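Threonine--tRNA ligase catalytic subunit (Aeropyrum pernix, PDB 3A32) probably catalyses the two-step attachment of threonine to tRNA(Thr), activating the amino acid with ATP, as a zinc-dependent class II synthetase that lacks its own editing domain. Local coordinates at residues A[117-122]-A[130-135]; A[343-348]-A[358-363]; A[203-208]-A[275-280]. All coordinates share one frame; numbering follows the deposited sequence.

Contact 1. Residues A[117-122]-A[130-135]; sequences LLFLNE and LPLPFK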
# COMPACT_ATOMS: atom_id res chain seq x y z
N LEU A 117 -3.69 -13.30 -16.38
CA LEU A 117 -3.34 -14.57 -15.77
C LEU A 117 -4.20 -14.86 -14.52
O LEU A 117 -4.60 -16.01 -14.27
CB LEU A 117 -1.83 -14.64 -15.45
CG LEU A 117 -0.78 -14.77 -16.58
CD1 LEU A 117 0.63 -14.84 -15.99
CD2 LEU A 117 -0.99 -16.02 -17.52
N LEU A 118 -4.48 -13.82 -13.72
CA LEU A 118 -5.30 -13.97 -12.51
C LEU A 118 -6.73 -14.32 -12.87
O LEU A 118 -7.35 -15.11 -12.21
CB LEU A 118 -5.31 -12.68 -11.64
CG LEU A 118 -3.97 -12.30 -10.94
CD1 LEU A 118 -4.08 -11.09 -10.02
CD2 LEU A 118 -3.43 -13.50 -10.17
N PHE A 119 -7.29 -13.66 -13.86
CA PHE A 119 -8.54 -14.13 -14.47
C PHE A 119 -8.45 -15.62 -14.90
O PHE A 119 -9.28 -16.43 -14.53
CB PHE A 119 -8.92 -13.27 -15.67
CG PHE A 119 -10.12 -13.81 -16.45
CD1 PHE A 119 -11.41 -13.68 -15.94
CD2 PHE A 119 -9.95 -14.40 -17.71
CE1 PHE A 119 -12.54 -14.15 -16.67
CE2 PHE A 119 -11.06 -14.89 -18.45
CZ PHE A 119 -12.37 -14.76 -17.91
N LEU A 120 -7.42 -15.97 -15.66
CA LEU A 120 -7.26 -17.33 -16.15
C LEU A 120 -7.16 -18.32 -15.03
O LEU A 120 -7.72 -19.40 -15.13
CB LEU A 120 -6.09 -17.47 -17.13
CG LEU A 120 -6.35 -16.81 -18.49
CD1 LEU A 120 -5.10 -16.80 -19.36
CD2 LEU A 120 -7.61 -17.42 -19.26
N ASN A 121 -6.44 -17.98 -13.96
CA ASN A 121 -6.33 -18.92 -12.83
C ASN A 121 -7.69 -19.19 -12.15
O ASN A 121 -7.97 -20.31 -11.78
CB ASN A 121 -5.28 -18.45 -11.79
CG ASN A 121 -5.22 -19.36 -10.58
OD1 ASN A 121 -4.86 -20.54 -10.69
ND2 ASN A 121 -5.57 -18.81 -9.42
N GLU A 122 -8.52 -18.14 -12.01
CA GLU A 122 -9.82 -18.25 -11.35
C GLU A 122 -10.80 -19.04 -12.21
O GLU A 122 -11.64 -19.76 -11.68
CB GLU A 122 -10.41 -16.88 -10.97
CG GLU A 122 -9.48 -16.04 -10.10
CD GLU A 122 -9.32 -16.53 -8.63
OE1 GLU A 122 -9.94 -17.51 -8.21
OE2 GLU A 122 -8.54 -15.93 -7.88
N LEU A 130 -17.34 -18.01 -11.43
CA LEU A 130 -16.73 -16.66 -11.44
C LEU A 130 -17.73 -15.73 -12.13
O LEU A 130 -18.11 -15.99 -13.28
CB LEU A 130 -15.41 -16.64 -12.22
CG LEU A 130 -14.53 -15.37 -12.08
CD1 LEU A 130 -13.97 -15.17 -10.66
CD2 LEU A 130 -13.41 -15.42 -13.08
N PRO A 131 -18.18 -14.68 -11.43
CA PRO A 131 -19.14 -13.78 -12.06
C PRO A 131 -18.53 -12.85 -13.13
O PRO A 131 -17.34 -12.49 -13.08
CB PRO A 131 -19.70 -12.96 -10.88
CG PRO A 131 -19.03 -13.47 -9.65
CD PRO A 131 -17.83 -14.24 -10.07
N LEU A 132 -19.34 -12.50 -14.12
CA LEU A 132 -18.99 -11.46 -15.07
C LEU A 132 -20.02 -10.34 -14.91
O LEU A 132 -21.19 -10.62 -14.65
CB LEU A 132 -19.01 -12.02 -16.50
CG LEU A 132 -18.07 -13.17 -16.83
CD1 LEU A 132 -18.23 -13.64 -18.29
CD2 LEU A 132 -16.55 -12.83 -16.50
N PRO A 133 -19.62 -9.08 -15.11
CA PRO A 133 -18.24 -8.68 -15.46
C PRO A 133 -17.19 -9.00 -14.35
O PRO A 133 -17.49 -9.01 -13.14
CB PRO A 133 -18.34 -7.16 -15.73
CG PRO A 133 -19.71 -6.74 -15.28
CD PRO A 133 -20.57 -7.95 -15.05
N PHE A 134 -15.97 -9.29 -14.80
CA PHE A 134 -14.85 -9.54 -13.89
C PHE A 134 -14.02 -8.28 -13.90
O PHE A 134 -13.56 -7.84 -14.97
CB PHE A 134 -14.07 -10.74 -14.39
CG PHE A 134 -12.77 -10.96 -13.69
CD1 PHE A 134 -12.69 -11.78 -12.59
CD2 PHE A 134 -11.59 -10.41 -14.21
CE1 PHE A 134 -11.46 -12.00 -11.95
CE2 PHE A 134 -10.37 -10.63 -13.59
CZ PHE A 134 -10.29 -11.44 -12.47
N LYS A 135 -13.87 -7.68 -12.71
CA LYS A 135 -13.21 -6.39 -12.57
C LYS A 135 -12.12 -6.55 -11.57
O LYS A 135 -12.38 -7.02 -10.45
CB LYS A 135 -14.20 -5.31 -12.10
CG LYS A 135 -15.51 -5.31 -12.92
CD LYS A 135 -16.42 -4.11 -12.67
CE LYS A 135 -16.38 -3.63 -11.20
NZ LYS A 135 -17.61 -2.81 -10.86

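Contact 2. Residues A[343-348]-A[358-363]; sequences VIAVKT and DLASSI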
# COMPACT_ATOMS: atom_id res chain seq x y z
N VAL A 343 0.17 23.70 14.46
CA VAL A 343 -0.17 24.28 15.75
C VAL A 343 0.88 25.34 16.06
O VAL A 343 2.07 25.02 16.22
CB VAL A 343 -0.23 23.19 16.89
CG1 VAL A 343 -0.54 23.82 18.24
CG2 VAL A 343 -1.28 22.06 16.58
N ILE A 344 0.46 26.60 16.09
CA ILE A 344 1.34 27.77 16.13
C ILE A 344 1.18 28.52 17.47
O ILE A 344 0.12 29.10 17.75
CB ILE A 344 1.11 28.70 14.91
CG1 ILE A 344 1.36 27.90 13.61
CG2 ILE A 344 2.09 29.89 14.92
CD1 ILE A 344 0.49 28.24 12.47
N ALA A 345 2.23 28.47 18.29
CA ALA A 345 2.18 29.01 19.63
C ALA A 345 2.66 30.47 19.55
O ALA A 345 3.82 30.72 19.25
CB ALA A 345 3.08 28.17 20.57
N VAL A 346 1.77 31.44 19.77
CA VAL A 346 2.19 32.84 19.62
C VAL A 346 2.65 33.40 20.98
O VAL A 346 1.84 33.89 21.79
CB VAL A 346 1.13 33.70 19.00
CG1 VAL A 346 1.72 35.08 18.64
CG2 VAL A 346 0.48 32.97 17.74
N LYS A 347 3.94 33.27 21.26
CA LYS A 347 4.47 33.62 22.58
C LYS A 347 4.57 35.14 22.75
O LYS A 347 4.68 35.88 21.76
CB LYS A 347 5.80 32.93 22.84
CG LYS A 347 5.59 31.60 23.53
CD LYS A 347 6.58 30.56 23.09
CE LYS A 347 6.08 29.13 23.50
NZ LYS A 347 6.74 28.53 24.75
N THR A 348 4.50 35.58 24.00
CA THR A 348 4.37 36.99 24.34
C THR A 348 5.57 37.51 25.11
O THR A 348 5.83 38.70 25.11
CB THR A 348 3.05 37.28 25.16
OG1 THR A 348 3.11 36.62 26.43
CG2 THR A 348 1.82 36.78 24.41
N ASP A 358 1.76 24.89 27.18
CA ASP A 358 1.08 23.69 27.59
C ASP A 358 -0.17 23.37 26.75
O ASP A 358 -0.44 22.21 26.47
CB ASP A 358 0.72 23.73 29.10
CG ASP A 358 1.98 23.81 30.03
OD1 ASP A 358 3.15 23.69 29.57
OD2 ASP A 358 1.78 23.98 31.26
N LEU A 359 -0.95 24.37 26.37
CA LEU A 359 -2.07 24.16 25.46
C LEU A 359 -1.64 23.63 24.08
O LEU A 359 -2.15 22.60 23.62
CB LEU A 359 -2.97 25.42 25.34
CG LEU A 359 -4.34 25.24 24.64
CD1 LEU A 359 -5.22 24.20 25.31
CD2 LEU A 359 -5.10 26.58 24.44
N ALA A 360 -0.70 24.32 23.43
CA ALA A 360 -0.17 23.93 22.12
C ALA A 360 0.38 22.51 22.11
O ALA A 360 -0.01 21.66 21.29
CB ALA A 360 0.92 24.94 21.67
N SER A 361 1.29 22.26 23.03
CA SER A 361 1.89 20.97 23.26
C SER A 361 0.85 19.85 23.50
O SER A 361 0.91 18.78 22.87
CB SER A 361 2.91 21.11 24.42
OG SER A 361 3.41 19.86 24.83
N SER A 362 -0.11 20.08 24.40
CA SER A 362 -1.17 19.08 24.62
C SER A 362 -2.07 18.84 23.41
O SER A 362 -2.38 17.69 23.07
CB SER A 362 -2.02 19.45 25.79
OG SER A 362 -1.25 19.40 26.95
N ILE A 363 -2.50 19.92 22.75
CA ILE A 363 -3.27 19.78 21.50
C ILE A 363 -2.45 18.97 20.48
O ILE A 363 -2.95 18.02 19.92
CB ILE A 363 -3.74 21.15 20.90
CG1 ILE A 363 -4.80 21.81 21.81
CG2 ILE A 363 -4.27 20.95 19.43
CD1 ILE A 363 -5.13 23.30 21.47

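Contact 3. Residues A[203-208]-A[275-280]; sequences KVRLSM and EWQMGT. With SO4 (sulfate ion), chain C.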
# COMPACT_ATOMS: atom_id res chain seq x y z
N LYS A 203 -14.65 17.47 -20.28
CA LYS A 203 -14.85 17.04 -21.64
C LYS A 203 -14.57 15.53 -21.74
O LYS A 203 -13.62 15.01 -21.13
CB LYS A 203 -13.88 17.87 -22.54
CG LYS A 203 -13.93 17.54 -23.99
CD LYS A 203 -13.55 18.72 -24.91
CE LYS A 203 -12.09 19.09 -24.74
NZ LYS A 203 -11.62 20.12 -25.72
N VAL A 204 -15.38 14.82 -22.52
CA VAL A 204 -15.14 13.42 -22.80
C VAL A 204 -14.80 13.29 -24.29
O VAL A 204 -15.59 13.69 -25.14
CB VAL A 204 -16.38 12.53 -22.42
CG1 VAL A 204 -16.39 11.25 -23.22
CG2 VAL A 204 -16.38 12.21 -20.91
N ARG A 205 -13.64 12.72 -24.60
CA ARG A 205 -13.20 12.56 -25.98
C ARG A 205 -13.17 11.09 -26.39
O ARG A 205 -12.45 10.29 -25.79
CB ARG A 205 -11.81 13.19 -26.16
CG ARG A 205 -11.20 13.08 -27.57
CD ARG A 205 -9.76 13.67 -27.57
NE ARG A 205 -9.87 15.12 -27.61
CZ ARG A 205 -9.24 15.96 -26.80
NH1 ARG A 205 -8.39 15.53 -25.87
NH2 ARG A 205 -9.48 17.27 -26.95
N LEU A 206 -13.86 10.75 -27.47
CA LEU A 206 -13.82 9.38 -27.98
C LEU A 206 -12.88 9.28 -29.16
O LEU A 206 -12.90 10.16 -30.04
CB LEU A 206 -15.21 8.91 -28.40
CG LEU A 206 -16.43 9.15 -27.49
CD1 LEU A 206 -17.71 8.46 -28.05
CD2 LEU A 206 -16.22 8.74 -26.00
N SER A 207 -12.05 8.25 -29.18
CA SER A 207 -11.19 8.01 -30.35
C SER A 207 -11.54 6.67 -31.04
O SER A 207 -11.45 5.60 -30.45
CB SER A 207 -9.72 8.10 -29.96
OG SER A 207 -9.44 9.36 -29.36
N MET A 208 -11.97 6.76 -32.29
CA MET A 208 -12.62 5.64 -32.98
C MET A 208 -11.79 5.17 -34.17
O MET A 208 -10.80 5.80 -34.50
CB MET A 208 -14.01 6.08 -33.48
CG MET A 208 -14.84 6.83 -32.48
SD MET A 208 -15.21 5.83 -31.01
CE MET A 208 -16.96 6.19 -30.80
N GLU A 275 -6.45 21.91 -21.59
CA GLU A 275 -6.91 20.56 -21.21
C GLU A 275 -5.96 19.96 -20.21
O GLU A 275 -4.75 20.17 -20.29
CB GLU A 275 -6.98 19.64 -22.40
CG GLU A 275 -7.93 20.07 -23.47
CD GLU A 275 -8.08 19.01 -24.53
OE1 GLU A 275 -7.44 17.92 -24.40
OE2 GLU A 275 -8.86 19.27 -25.48
N TRP A 276 -6.53 19.23 -19.25
CA TRP A 276 -5.77 18.42 -18.32
C TRP A 276 -6.26 16.98 -18.52
O TRP A 276 -7.32 16.62 -17.99
CB TRP A 276 -6.02 18.89 -16.86
CG TRP A 276 -5.46 18.01 -15.78
CD1 TRP A 276 -4.70 16.85 -15.92
CD2 TRP A 276 -5.56 18.23 -14.36
NE1 TRP A 276 -4.37 16.33 -14.67
CE2 TRP A 276 -4.85 17.18 -13.70
CE3 TRP A 276 -6.20 19.23 -13.58
CZ2 TRP A 276 -4.77 17.09 -12.31
CZ3 TRP A 276 -6.12 19.14 -12.20
CH2 TRP A 276 -5.42 18.06 -11.57
N GLN A 277 -5.51 16.18 -19.28
CA GLN A 277 -5.91 14.80 -19.56
C GLN A 277 -5.65 13.92 -18.35
O GLN A 277 -4.58 13.99 -17.70
CB GLN A 277 -5.21 14.21 -20.81
CG GLN A 277 -5.97 12.96 -21.38
CD GLN A 277 -5.54 12.59 -22.76
OE1 GLN A 277 -4.77 11.66 -22.93
NE2 GLN A 277 -6.04 13.32 -23.80
N MET A 278 -6.64 13.08 -18.05
CA MET A 278 -6.57 12.19 -16.88
C MET A 278 -6.56 10.72 -17.35
O MET A 278 -5.71 10.37 -18.20
CB MET A 278 -7.71 12.51 -15.91
CG MET A 278 -7.50 13.88 -15.34
SD MET A 278 -8.85 14.49 -14.35
CE MET A 278 -8.17 16.02 -13.78
N GLY A 279 -7.49 9.90 -16.85
CA GLY A 279 -7.50 8.47 -17.18
C GLY A 279 -8.14 8.22 -18.55
O GLY A 279 -8.46 9.17 -19.27
N THR A 280 -8.33 6.95 -18.89
CA THR A 280 -8.82 6.49 -20.18
C THR A 280 -9.66 5.23 -19.95
O THR A 280 -9.48 4.54 -18.95
CB THR A 280 -7.64 6.18 -21.18
OG1 THR A 280 -6.90 7.39 -21.42
CG2 THR A 280 -8.15 5.77 -22.54
S SO4 C . -12.30 19.93 -29.09
O1 SO4 C . -13.24 20.13 -27.99
O2 SO4 C . -12.96 19.22 -30.18
O3 SO4 C . -11.91 21.27 -29.55
O4 SO4 C . -11.12 19.14 -28.69

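Contact 1. Residues A[117-122]-A[130-135]
Phe-119 reaches out from helix 112-126 and is the side chain to follow across to Phe-134, Leu-130 and Leu-132. Its CB already meets the far rim of the other ring, with Phe-134 CE2 3.7 Å from Phe-119 CB. Two bonds further on, past CG, Phe-119 CD1 sits over one face of the Phe-134 ring, displaced from the centre, and comes within 3.7 Å of Phe-134 CD2. The ring centroids are 5.1 Å apart and the planes meet at 62°, an edge-to-face pair in which Phe-119 supplies the edge. With CG anti to the backbone N (chi1 173°), the ring runs on past Phe-134, and its CE1 lies 3.9 Å from Leu-130 CD2. The same Phe-119 CE1 is 4.2 Å from Leu-132 CD2, so two leucine methyls meet at this one ring atom. Leu-130 CD2 does double duty, also touching Glu-122 CB at 3.9 Å. Beyond CB the Glu-122 chain bends at chi2 and carries the carboxylate away, toward Ser-45 and Asp-17 of the second subunit; the nearby Asp-17 acid group may raise its proton affinity. Ile-168 of strand 159-170 also packs on Phe-119. Strands 134-143 and 159-170 form the antiparallel pair of motif 2 in the class II synthetase core, and this aromatic contact seats the helix that starts at zinc ligand Cys-112 beside its first strand.

Contact 2. Residues A[343-348]-A[358-363]
The carbonyl O of Asp-358 takes two donors from Ser-362, one turn ahead in the helix whose inner side packs on strand 341-347: the backbone N at 3.0 Å and the hydroxyl OG, also 3.0 Å from Asp-358 O. They arrive from opposite faces of the carbonyl plane, OG tilted 21° from it, and the hydroxyl is bonded within its own helix. The strand is met by apolar groups instead. Ala-360 CB touches both Val-343 CG1, at 3.9 Å, and Ala-345 CB, at 4.0 Å. Having CG1 anti to the backbone N (chi1 178°) sends that methyl over Ala-360, where it also lies 3.8 Å from Ala-360 O, while the other branch, Val-343 CG2, approaches Ile-363 CG2 at 4.3 Å. The two alanines let the backbones come close, with axes 8.5 Å apart and running nearly antiparallel at 172°. This is the first half of a beta-alpha-beta crossover in the anticodon-binding domain: strand 341-347 lies between strands 399-403 and 373-380, and Ile-363 reaches on to Ile-403 and to Ala-438 and Leu-442 of helix 435-457.

Contact 3. Residues A[203-208]-A[275-280]
Glu-275 and Arg-205 face each other end-on, the guanidinium gripping the carboxylate with two nitrogens, one for each oxygen. Arg-205 NH2 gives to Glu-275 OE2 at 2.6 Å, with an N-H...O angle of 157°, and OE2 receives it on its syn lone pair. Beside it, Arg-205 NH1 gives to Glu-275 OE1 at 3.0 Å, again from the syn side. The two flat groups are only 21° from coplanar, which makes this a true bidentate salt bridge and fixes how the guanidinium is turned. Glu-275 OE2 takes a second cation: Lys-203 NZ comes to it at 2.9 Å, on the anti side and well out of the carboxylate plane, completing a three-residue network.

Both basic groups have hydrogens left over for a sulfate ion, probably from the crystallisation liquor. Lys-203 NZ gives to sulfate O1 at 2.8 Å and, more weakly, to O4. Arg-205 NH2 uses its other hydrogen for O4 at 3.0 Å, with the oxygen lying at the edge of the guanidinium plane. A bend at chi3 (66°) in an otherwise extended lysine chain helps bring NZ to both anions. Gln-277 NE2 also sits at the guanidinium edge, but at 3.8 Å from Arg-205 NH1 it is a neighbour rather than a partner.

The two strands are not adjacent: strand 260-268 runs between them, and Arg-205 and Glu-275 both pack on its Ile-264, so the bridge spans the middle strand on the surface of the catalytic sheet. Two cations against one carboxylate leave positive charge over, which is consistent with the anion bound beside them and would be expected to keep Glu-275 ionised.

In the fold
Contacts 1 and 3 belong to the class II catalytic core and reach the same mixed sheet, contact 1 through strand 134-143 near one border and contact 3 through strands 202-207 and 273-284 toward the other; their centres are about 28 Å apart and their nearest atoms about 13 Å. Contact 1 is the one near the metal site: the Phe-134 side chain is about 6 Å from that of zinc ligand His-166 and about 12 Å from the zinc itself. Contact 3 stands away from the annotated sites. Contact 2 lies in the anticodon-binding domain, its centre about 55 Å from that of contact 1 and about 48 Å from that of contact 3, across the middle of the chain from both.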